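Local coordinates for NAD-dependent dehydrogenase (Rhizobium meliloti, PDB 4Z0P), which catalyses the NADPH-dependent reduction of glyoxylate and hydroxypyruvate, as a member of the D-isomer-specific 2-hydroxyacid dehydrogenase family, at residues E298-R303 with L308-V313; S6-D11 with G25-R30; L112-Q117 with G255-V260. One frame throughout, in Å; residues are numbered along the deposited sequence.

Interaction 1 (E298-R303 with L308-V313)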
loop_
_atom_site.group_PDB
_atom_site.type_symbol
_atom_site.label_atom_id
_atom_site.label_comp_id
_atom_site.label_asym_id
_atom_site.label_seq_id
_atom_site.Cartn_x
_atom_site.Cartn_y
_atom_site.Cartn_z
ATOM N N GLU A 298 22.695 15.843 -16.598
ATOM C CA GLU A 298 22.878 17.184 -17.169
ATOM C C GLU A 298 23.237 18.218 -16.099
ATOM O O GLU A 298 24.154 19.041 -16.283
ATOM C CB GLU A 298 21.629 17.644 -17.896
ATOM C CG GLU A 298 21.429 16.998 -19.240
ATOM C CD GLU A 298 20.017 17.158 -19.775
ATOM O OE1 GLU A 298 19.260 18.008 -19.266
ATOM O OE2 GLU A 298 19.664 16.420 -20.714
ATOM N N HIS A 299 22.511 18.164 -14.986
ATOM C CA HIS A 299 22.698 19.119 -13.877
ATOM C C HIS A 299 24.089 18.966 -13.272
ATOM O O HIS A 299 24.784 19.962 -13.057
ATOM C CB HIS A 299 21.591 18.938 -12.823
ATOM C CG HIS A 299 21.710 19.857 -11.641
ATOM N ND1 HIS A 299 21.618 21.229 -11.748
ATOM C CD2 HIS A 299 21.901 19.596 -10.324
ATOM C CE1 HIS A 299 21.760 21.775 -10.553
ATOM N NE2 HIS A 299 21.936 20.807 -9.671
ATOM N N GLN A 300 24.516 17.722 -13.054
ATOM C CA GLN A 300 25.847 17.454 -12.493
ATOM C C GLN A 300 26.972 17.837 -13.445
ATOM O O GLN A 300 27.985 18.390 -13.002
ATOM C CB GLN A 300 25.986 15.992 -12.051
ATOM C CG GLN A 300 25.075 15.635 -10.882
ATOM C CD GLN A 300 25.223 16.578 -9.675
ATOM O OE1 GLN A 300 26.333 16.888 -9.251
ATOM N NE2 GLN A 300 24.099 17.040 -9.124
ATOM N N ILE A 301 26.800 17.551 -14.735
ATOM C CA ILE A 301 27.761 18.011 -15.749
ATOM C C ILE A 301 27.893 19.546 -15.674
ATOM O O ILE A 301 29.007 20.071 -15.687
ATOM C CB ILE A 301 27.375 17.571 -17.178
ATOM C CG1 ILE A 301 27.608 16.069 -17.347
ATOM C CG2 ILE A 301 28.204 18.323 -18.222
ATOM C CD1 ILE A 301 27.019 15.447 -18.602
ATOM N N ALA A 302 26.772 20.260 -15.583
ATOM C CA ALA A 302 26.820 21.725 -15.564
ATOM C C ALA A 302 27.551 22.229 -14.323
ATOM O O ALA A 302 28.355 23.172 -14.395
ATOM C CB ALA A 302 25.420 22.321 -15.650
ATOM N N ARG A 303 27.290 21.603 -13.185
ATOM C CA ARG A 303 28.022 21.934 -11.962
ATOM C C ARG A 303 29.529 21.698 -12.143
ATOM O O ARG A 303 30.340 22.561 -11.823
ATOM C CB ARG A 303 27.506 21.122 -10.770
ATOM C CG ARG A 303 26.119 21.521 -10.276
ATOM C CD ARG A 303 25.683 20.625 -9.120
ATOM N NE ARG A 303 26.543 20.801 -7.950
ATOM C CZ ARG A 303 26.423 21.772 -7.044
ATOM N NH1 ARG A 303 25.459 22.690 -7.131
ATOM N NH2 ARG A 303 27.284 21.832 -6.034
ATOM N N LEU A 308 31.785 23.839 -9.665
ATOM C CA LEU A 308 31.063 23.506 -8.437
ATOM C C LEU A 308 31.230 22.024 -8.097
ATOM O O LEU A 308 31.427 21.214 -8.995
ATOM C CB LEU A 308 29.578 23.836 -8.575
ATOM C CG LEU A 308 29.238 25.310 -8.796
ATOM C CD1 LEU A 308 27.786 25.454 -9.219
ATOM C CD2 LEU A 308 29.497 26.127 -7.540
ATOM N N PRO A 309 31.178 21.679 -6.794
ATOM C CA PRO A 309 31.340 20.278 -6.402
ATOM C C PRO A 309 30.226 19.392 -6.935
ATOM O O PRO A 309 29.065 19.782 -6.896
ATOM C CB PRO A 309 31.301 20.306 -4.867
ATOM C CG PRO A 309 30.936 21.686 -4.466
ATOM C CD PRO A 309 31.159 22.589 -5.633
ATOM N N LEU A 310 30.584 18.211 -7.428
ATOM C CA LEU A 310 29.585 17.205 -7.762
ATOM C C LEU A 310 28.826 16.789 -6.514
ATOM O O LEU A 310 29.379 16.773 -5.414
ATOM C CB LEU A 310 30.250 15.975 -8.395
ATOM C CG LEU A 310 30.841 16.188 -9.787
ATOM C CD1 LEU A 310 31.841 15.084 -10.104
ATOM C CD2 LEU A 310 29.734 16.208 -10.831
ATOM N N GLU A 311 27.563 16.438 -6.697
ATOM C CA GLU A 311 26.705 15.931 -5.619
ATOM C C GLU A 311 26.539 14.426 -5.769
ATOM O O GLU A 311 26.640 13.899 -6.873
ATOM C CB GLU A 311 25.347 16.629 -5.670
ATOM C CG GLU A 311 25.461 18.125 -5.389
ATOM C CD GLU A 311 24.259 18.939 -5.834
ATOM O OE1 GLU A 311 23.591 18.589 -6.826
ATOM O OE2 GLU A 311 23.997 19.965 -5.191
ATOM N N HIS A 312 26.303 13.739 -4.646
ATOM C CA HIS A 312 26.031 12.301 -4.635
ATOM C C HIS A 312 27.219 11.477 -5.111
ATOM O O HIS A 312 27.051 10.461 -5.771
ATOM C CB HIS A 312 24.775 11.947 -5.455
ATOM C CG HIS A 312 23.646 12.905 -5.260
ATOM N ND1 HIS A 312 23.082 13.136 -4.031
ATOM C CD2 HIS A 312 23.012 13.727 -6.127
ATOM C CE1 HIS A 312 22.133 14.046 -4.146
ATOM N NE2 HIS A 312 22.066 14.416 -5.411
ATOM N N VAL A 313 28.414 11.903 -4.714
ATOM C CA VAL A 313 29.631 11.192 -5.078
ATOM C C VAL A 313 29.868 10.058 -4.081
ATOM O O VAL A 313 29.879 10.275 -2.880
ATOM C CB VAL A 313 30.832 12.147 -5.081
ATOM C CG1 VAL A 313 32.136 11.416 -5.402
ATOM C CG2 VAL A 313 30.596 13.270 -6.084
#
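Arg303 meets 308-313 through three sides of its guanidinium group. At the edge, NE and NH2 turn side-on to one atom, the carbonyl oxygen of Pro309: Arg303 NE lies 2.9 Å from Pro309 O, NH2 about equally near, and the oxygen sits 7° out of the guanidinium plane. Over one face lies the carboxylate of Glu311, its plane 4° from that of the guanidinium, with Glu311 OE2 3.5 Å from Arg303 CZ. Because OE2 stands over the face and not in line with any N-H, the long salt bridge between Arg303 NH1 and Glu311 OE2 is electrostatic. The opposite face is backed by CB of Leu308. A bend at chi3 (65°) turns the group back over the loop.

The amide of Gln300 works beside it. Glu311 N donates to Gln300 OE1 at 2.9 Å, almost straight but from above the carbonyl plane, while Gln300 NE2 reaches Glu311 OE1 at 2.8 Å on the anti side of the carboxylate. Two bonds thus fix the rotation of this buried residue's amide, and one holds the carboxylate stacked on Arg303. Helix 290-305 is the last of the chain, and 308-313 is the loop that doubles back along it; Leu308 N to Arg303 O, 2.9 Å, ties the start of that return. An alanine in place of Arg303 would probably leave Pro309 O without both of its donors here and take from the Glu311 carboxylate the cation stacked on it, leaving Gln300 NE2 to hold it.

Further out, CD2 of Leu310 comes within 3.5 Å of Gln300 O, and the leucine packs on Val69. Gln300 rests on Phe71 of the same strand, while the backbone of His312 is hydrogen-bonded to that of Arg93, an NADPH-binding residue.

Interaction 2 (S6-D11 with G25-R30)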
loop_
_atom_site.group_PDB
_atom_site.type_symbol
_atom_site.label_atom_id
_atom_site.label_comp_id
_atom_site.label_asym_id
_atom_site.label_seq_id
_atom_site.Cartn_x
_atom_site.Cartn_y
_atom_site.Cartn_z
ATOM N N SER A 6 32.072 17.736 -25.054
ATOM C CA SER A 6 32.201 16.303 -24.922
ATOM C C SER A 6 30.881 15.612 -25.216
ATOM O O SER A 6 29.821 16.058 -24.732
ATOM C CB SER A 6 32.632 15.906 -23.511
ATOM O OG SER A 6 32.646 14.492 -23.422
ATOM N N PRO A 7 30.938 14.516 -25.990
ATOM C CA PRO A 7 29.781 13.611 -26.002
ATOM C C PRO A 7 29.474 12.997 -24.642
ATOM O O PRO A 7 30.273 13.105 -23.688
ATOM C CB PRO A 7 30.198 12.499 -26.984
ATOM C CG PRO A 7 31.283 13.098 -27.823
ATOM C CD PRO A 7 31.999 14.065 -26.916
ATOM N N VAL A 8 28.319 12.345 -24.562
ATOM C CA VAL A 8 27.931 11.595 -23.378
ATOM C C VAL A 8 27.666 10.190 -23.853
ATOM O O VAL A 8 26.875 9.987 -24.777
ATOM C CB VAL A 8 26.651 12.136 -22.694
ATOM C CG1 VAL A 8 26.300 11.311 -21.462
ATOM C CG2 VAL A 8 26.828 13.586 -22.288
ATOM N N ILE A 9 28.360 9.238 -23.246
ATOM C CA ILE A 9 28.129 7.817 -23.502
ATOM C C ILE A 9 26.975 7.349 -22.606
ATOM O O ILE A 9 26.971 7.622 -21.411
ATOM C CB ILE A 9 29.375 7.000 -23.135
ATOM C CG1 ILE A 9 30.519 7.335 -24.101
ATOM C CG2 ILE A 9 29.081 5.508 -23.135
ATOM C CD1 ILE A 9 31.898 7.011 -23.553
ATOM N N VAL A 10 26.043 6.621 -23.219
ATOM C CA VAL A 10 24.899 6.023 -22.517
ATOM C C VAL A 10 25.008 4.498 -22.722
ATOM O O VAL A 10 24.930 3.996 -23.848
ATOM C CB VAL A 10 23.561 6.570 -23.048
ATOM C CG1 VAL A 10 22.383 5.855 -22.388
ATOM C CG2 VAL A 10 23.465 8.076 -22.797
ATOM N N ASP A 11 25.226 3.774 -21.618
ATOM C CA ASP A 11 25.325 2.306 -21.641
ATOM C C ASP A 11 24.492 1.749 -20.499
ATOM O O ASP A 11 25.025 1.357 -19.454
ATOM C CB ASP A 11 26.777 1.845 -21.537
ATOM C CG ASP A 11 26.941 0.376 -21.748
ATOM O OD1 ASP A 11 26.022 -0.311 -22.201
ATOM O OD2 ASP A 11 28.031 -0.124 -21.458
ATOM N N GLY A 25 16.012 15.068 -27.295
ATOM C CA GLY A 25 16.244 16.311 -26.567
ATOM C C GLY A 25 17.125 16.192 -25.323
ATOM O O GLY A 25 17.300 17.175 -24.612
ATOM N N ALA A 26 17.701 15.020 -25.056
ATOM C CA ALA A 26 18.602 14.871 -23.918
ATOM C C ALA A 26 19.942 15.504 -24.276
ATOM O O ALA A 26 20.318 15.520 -25.442
ATOM C CB ALA A 26 18.796 13.409 -23.567
ATOM N N PHE A 27 20.633 16.029 -23.265
ATOM C CA PHE A 27 21.993 16.569 -23.402
ATOM C C PHE A 27 22.132 17.534 -24.585
ATOM O O PHE A 27 22.884 17.274 -25.516
ATOM C CB PHE A 27 22.975 15.408 -23.511
ATOM C CG PHE A 27 22.872 14.444 -22.366
ATOM C CD1 PHE A 27 23.339 14.796 -21.112
ATOM C CD2 PHE A 27 22.309 13.190 -22.545
ATOM C CE1 PHE A 27 23.225 13.918 -20.042
ATOM C CE2 PHE A 27 22.207 12.305 -21.476
ATOM C CZ PHE A 27 22.663 12.677 -20.228
ATOM N N PRO A 28 21.374 18.639 -24.562
ATOM C CA PRO A 28 21.372 19.522 -25.728
ATOM C C PRO A 28 22.775 20.048 -26.015
ATOM O O PRO A 28 23.515 20.371 -25.088
ATOM C CB PRO A 28 20.390 20.639 -25.339
ATOM C CG PRO A 28 20.145 20.489 -23.883
ATOM C CD PRO A 28 20.393 19.059 -23.544
ATOM N N GLY A 29 23.150 20.057 -27.284
ATOM C CA GLY A 29 24.465 20.541 -27.700
ATOM C C GLY A 29 25.581 19.503 -27.647
ATOM O O GLY A 29 26.710 19.817 -28.026
ATOM N N ARG A 30 25.288 18.282 -27.185
ATOM C CA ARG A 30 26.278 17.197 -27.100
ATOM C C ARG A 30 25.823 16.020 -27.924
ATOM O O ARG A 30 24.642 15.711 -27.962
ATOM C CB ARG A 30 26.429 16.695 -25.656
ATOM C CG ARG A 30 26.868 17.743 -24.668
ATOM C CD ARG A 30 26.961 17.183 -23.273
ATOM N NE ARG A 30 27.317 18.255 -22.352
ATOM C CZ ARG A 30 28.551 18.686 -22.113
ATOM N NH1 ARG A 30 29.616 18.138 -22.693
ATOM N NH2 ARG A 30 28.729 19.679 -21.261
HETATM O O HOH W 1 32.226 19.460 -22.665
#
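Val8 sets its CG2 methyl over one face of the Phe27 ring, 4.2 Å from the ring centroid and 22° off the normal, a CH-pi contact displaced toward the CD1 side. The same methyl also touches the aliphatic part of Arg30, with Val8 CG2 3.7 Å from Arg30 CD. It is placed there by a chi1 of 180°, which sets CG1 anti to the backbone N and leaves CG2 beside that nitrogen.

From CG to NE the Arg30 chain is extended, and it runs past Val8 to the backbone of Ser6. Arg30 NH1 donates to Ser6 O at 2.9 Å and 162°, in the plane of both the carbonyl and the guanidinium and on an oxygen lone pair. A water accepts from Arg30 NH1 and from Ser6 N, 3.0 Å from the latter, and so bridges two donors that cannot bond each other.

Strand 8-12 belongs to the parallel sheet of the smaller domain, and 25-30 leads from helix 16-23 into the neighbouring strand 32-34, completing a beta-alpha-beta crossover. The type II turn from Phe27 to Arg30, with Gly29 at positive phi, brings both side chains to face the strand. Phe27 also meets Phe294, and Arg30 NH2 pairs with Glu305. The guanidinium is therefore likely to be fixed in rotation, its charge paired with Glu305 and one N-H spent on a backbone carbonyl.

Interaction 3 (L112-Q117 with G255-V260). With NDP (NADPH dihydro-nicotinamide-adenine-dinucleotide phosphate), chain H.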
loop_
_atom_site.group_PDB
_atom_site.type_symbol
_atom_site.label_atom_id
_atom_site.label_comp_id
_atom_site.label_asym_id
_atom_site.label_seq_id
_atom_site.Cartn_x
_atom_site.Cartn_y
_atom_site.Cartn_z
ATOM N N LEU A 112 1.686 -3.309 3.615
ATOM C CA LEU A 112 0.242 -3.488 3.595
ATOM C C LEU A 112 -0.186 -4.896 3.213
ATOM O O LEU A 112 -1.111 -5.460 3.855
ATOM C CB LEU A 112 -0.432 -2.443 2.714
ATOM C CG LEU A 112 -0.343 -1.007 3.220
ATOM C CD1 LEU A 112 -0.850 -0.028 2.163
ATOM C CD2 LEU A 112 -1.058 -0.802 4.547
ATOM N N LEU A 113 0.480 -5.488 2.228
ATOM C CA LEU A 113 0.169 -6.874 1.819
ATOM C C LEU A 113 0.324 -7.822 2.998
ATOM O O LEU A 113 -0.518 -8.695 3.219
ATOM C CB LEU A 113 1.075 -7.317 0.675
ATOM C CG LEU A 113 0.786 -6.789 -0.742
ATOM C CD1 LEU A 113 1.954 -7.178 -1.639
ATOM C CD2 LEU A 113 -0.492 -7.416 -1.242
ATOM N N HIS A 114 1.405 -7.669 3.759
ATOM C CA HIS A 114 1.611 -8.515 4.939
ATOM C C HIS A 114 0.658 -8.171 6.091
ATOM O O HIS A 114 0.033 -9.063 6.670
ATOM C CB HIS A 114 3.073 -8.484 5.356
ATOM C CG HIS A 114 3.960 -9.169 4.371
ATOM N ND1 HIS A 114 4.005 -10.539 4.208
ATOM C CD2 HIS A 114 4.843 -8.662 3.489
ATOM C CE1 HIS A 114 4.880 -10.842 3.268
ATOM N NE2 HIS A 114 5.403 -9.720 2.816
ATOM N N LEU A 115 0.480 -6.886 6.379
ATOM C CA LEU A 115 -0.439 -6.464 7.443
ATOM C C LEU A 115 -1.840 -6.971 7.194
ATOM O O LEU A 115 -2.497 -7.498 8.093
ATOM C CB LEU A 115 -0.497 -4.952 7.547
ATOM C CG LEU A 115 -1.546 -4.344 8.510
ATOM C CD1 LEU A 115 -1.175 -4.676 9.955
ATOM C CD2 LEU A 115 -1.693 -2.850 8.262
ATOM N N ARG A 116 -2.300 -6.772 5.969
ATOM C CA ARG A 116 -3.688 -7.053 5.614
ATOM C C ARG A 116 -3.923 -8.498 5.125
ATOM O O ARG A 116 -4.976 -8.822 4.606
ATOM C CB ARG A 116 -4.182 -6.016 4.609
ATOM C CG ARG A 116 -4.171 -4.570 5.113
ATOM C CD ARG A 116 -4.975 -4.311 6.394
ATOM N NE ARG A 116 -6.377 -4.541 6.099
ATOM C CZ ARG A 116 -7.342 -3.620 6.099
ATOM N NH1 ARG A 116 -7.129 -2.383 6.508
ATOM N NH2 ARG A 116 -8.551 -3.981 5.702
ATOM N N GLN A 117 -2.964 -9.371 5.370
ATOM C CA GLN A 117 -3.139 -10.827 5.223
ATOM C C GLN A 117 -3.604 -11.165 3.814
ATOM O O GLN A 117 -4.467 -12.014 3.584
ATOM C CB GLN A 117 -4.123 -11.356 6.270
ATOM C CG GLN A 117 -3.709 -10.971 7.669
ATOM C CD GLN A 117 -4.652 -11.481 8.721
ATOM O OE1 GLN A 117 -4.529 -12.619 9.183
ATOM N NE2 GLN A 117 -5.598 -10.644 9.113
ATOM N N GLY A 255 6.628 -14.823 6.599
ATOM C CA GLY A 255 6.518 -14.480 5.193
ATOM C C GLY A 255 7.641 -13.580 4.770
ATOM O O GLY A 255 8.457 -13.141 5.591
ATOM N N ALA A 256 7.686 -13.284 3.469
ATOM C CA ALA A 256 8.725 -12.413 2.942
ATOM C C ALA A 256 8.287 -11.712 1.665
ATOM O O ALA A 256 7.406 -12.200 0.965
ATOM C CB ALA A 256 10.000 -13.205 2.679
ATOM N N SER A 257 8.893 -10.554 1.410
ATOM C CA SER A 257 8.825 -9.885 0.101
ATOM C C SER A 257 10.250 -9.684 -0.364
ATOM O O SER A 257 11.030 -8.987 0.302
ATOM C CB SER A 257 8.133 -8.528 0.202
ATOM O OG SER A 257 6.747 -8.683 0.539
ATOM N N LEU A 258 10.596 -10.303 -1.487
ATOM C CA LEU A 258 11.958 -10.210 -2.024
ATOM C C LEU A 258 11.908 -9.605 -3.411
ATOM O O LEU A 258 11.281 -10.172 -4.324
ATOM C CB LEU A 258 12.636 -11.589 -2.069
ATOM C CG LEU A 258 12.710 -12.306 -0.699
ATOM C CD1 LEU A 258 13.235 -13.724 -0.873
ATOM C CD2 LEU A 258 13.589 -11.516 0.277
ATOM N N ASP A 259 12.583 -8.467 -3.570
ATOM C CA ASP A 259 12.780 -7.816 -4.863
ATOM C C ASP A 259 14.154 -8.102 -5.444
ATOM O O ASP A 259 14.406 -7.812 -6.614
ATOM C CB ASP A 259 12.635 -6.303 -4.728
ATOM C CG ASP A 259 12.553 -5.597 -6.082
ATOM O OD1 ASP A 259 11.669 -5.953 -6.936
ATOM O OD2 ASP A 259 13.390 -4.678 -6.301
ATOM N N VAL A 260 15.055 -8.605 -4.595
ATOM C CA VAL A 260 16.489 -8.751 -4.931
ATOM C C VAL A 260 16.961 -10.116 -4.467
ATOM O O VAL A 260 16.431 -10.660 -3.486
ATOM C CB VAL A 260 17.340 -7.609 -4.331
ATOM C CG1 VAL A 260 16.922 -6.276 -4.933
ATOM C CG2 VAL A 260 17.202 -7.562 -2.818
HETATM P PA NDP H . 22.125 5.759 1.048
HETATM O O1A NDP H . 23.629 5.777 0.830
HETATM O O2A NDP H . 21.417 7.072 1.074
HETATM O O5B NDP H . 21.887 5.022 2.430
HETATM C C5B NDP H . 22.572 3.855 2.833
HETATM C C4B NDP H . 22.260 3.609 4.284
HETATM O O4B NDP H . 22.820 2.343 4.622
HETATM C C3B NDP H . 22.878 4.629 5.240
HETATM O O3B NDP H . 21.954 4.840 6.301
HETATM C C2B NDP H . 24.118 3.920 5.741
HETATM O O2B NDP H . 24.552 4.311 7.029
HETATM C C1B NDP H . 23.602 2.506 5.793
HETATM N N9A NDP H . 24.729 1.559 5.833
HETATM C C8A NDP H . 25.651 1.268 4.893
HETATM N N7A NDP H . 26.524 0.362 5.271
HETATM C C5A NDP H . 26.139 0.047 6.543
HETATM C C6A NDP H . 26.659 -0.833 7.514
HETATM N N6A NDP H . 27.741 -1.613 7.287
HETATM N N1A NDP H . 26.029 -0.914 8.719
HETATM C C2A NDP H . 24.955 -0.140 8.940
HETATM N N3A NDP H . 24.383 0.732 8.104
HETATM C C4A NDP H . 25.023 0.770 6.907
HETATM O O3 NDP H . 21.571 4.750 -0.086
HETATM P PN NDP H . 20.050 4.822 -0.647
HETATM O O1N NDP H . 19.084 4.899 0.487
HETATM O O2N NDP H . 19.953 5.817 -1.748
HETATM O O5D NDP H . 20.020 3.403 -1.368
HETATM C C5D NDP H . 20.151 2.230 -0.590
HETATM C C4D NDP H . 20.326 1.010 -1.482
HETATM O O4D NDP H . 19.077 0.634 -2.067
HETATM C C3D NDP H . 21.229 1.174 -2.697
HETATM O O3D NDP H . 22.617 1.074 -2.321
HETATM C C2D NDP H . 20.815 0.068 -3.647
HETATM O O2D NDP H . 21.597 -1.117 -3.414
HETATM C C1D NDP H . 19.356 -0.188 -3.189
HETATM N N1N NDP H . 18.374 0.089 -4.239
HETATM C C2N NDP H . 17.573 -0.925 -4.752
HETATM C C3N NDP H . 16.640 -0.685 -5.716
HETATM C C7N NDP H . 15.657 -1.719 -6.179
HETATM O O7N NDP H . 15.038 -1.499 -7.240
HETATM N N7N NDP H . 15.484 -2.824 -5.487
HETATM C C4N NDP H . 16.516 0.682 -6.280
HETATM C C5N NDP H . 17.424 1.696 -5.689
HETATM C C6N NDP H . 18.269 1.403 -4.718
HETATM P P2B NDP H . 25.281 5.727 7.267
HETATM O O1X NDP H . 24.170 6.735 7.128
HETATM O O2X NDP H . 25.781 5.579 8.693
HETATM O O3X NDP H . 26.348 5.845 6.244
#
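His114 points the edge of its imidazole at strand 255-258, and the orientation of that ring governs the contact. NE2 donates to Ser257 OG at 2.8 Å; the oxygen lies near the ring plane, and the N-H...O angle of 147° makes the bond somewhat bent. CE1, the neighbouring ring atom, comes to 3.7 Å from Ala256 O, also at the edge, so that two successive residues of the strand line this rim. Gly255 is approached obliquely, its carbonyl carbon 4.2 Å from His114 CE1. A CB on this glycine would stand only 3.4 Å from the same CE1, a tight fit that leaves little room for a side chain. His114 has CG anti to its carbonyl carbon (chi1 -69°), which carries the ring off the helix toward the strand.

Ser257 OG is also hydrogen-bonded to Gln110 OE1, one turn earlier on helix 97-115, so the hydroxyl links two side chains of that helix. The ring of Tyr279 meets His114 edge-to-face. The strand is one of the parallel strands of the Rossmann-type coenzyme domain, next to 229-232 and 278-280, and the helix end lies against its sheet. That end is a Schellman motif, with Gln117 at positive phi as C-prime residue; here Arg116 forms a salt bridge with Glu105 of the second subunit.

At the other end of 255-260 the chain leaves the strand for the coenzyme. The carboxamide nitrogen of NADPH, N7N, donates to Asp259 OD2 at 2.9 Å and 171°, while Val260 CG1 lies 3.8 Å from N7N. The same OD2 also accepts from the backbone N of Ala285, while OD1 is bonded to Thr281 OG1 and Val284 N, which fixes the carboxylate for the carboxamide.

Interactions 1 and 2 belong to one neighbourhood, with centres 15 Å apart; interaction 3 lies across the chain's centre, about 37 and 40 Å away. Helix 290-305 carries one side of interaction 1 and packs against interaction 2: Glu298 OE2 stands 2.8 Å from Phe27 N, probably a hydrogen bond, and Ile301 packs on Arg30. Interaction 1 is a surface contact rich in charge and in hydrogen bonds of a side-chain amide, whereas interaction 2, partly buried, divides between an apolar cluster and an arginine on backbone oxygen. Interaction 3 is buried and small, resting on a single cross-segment hydrogen bond between a histidine and a serine hydroxyl, and it alone includes residues that touch the coenzyme.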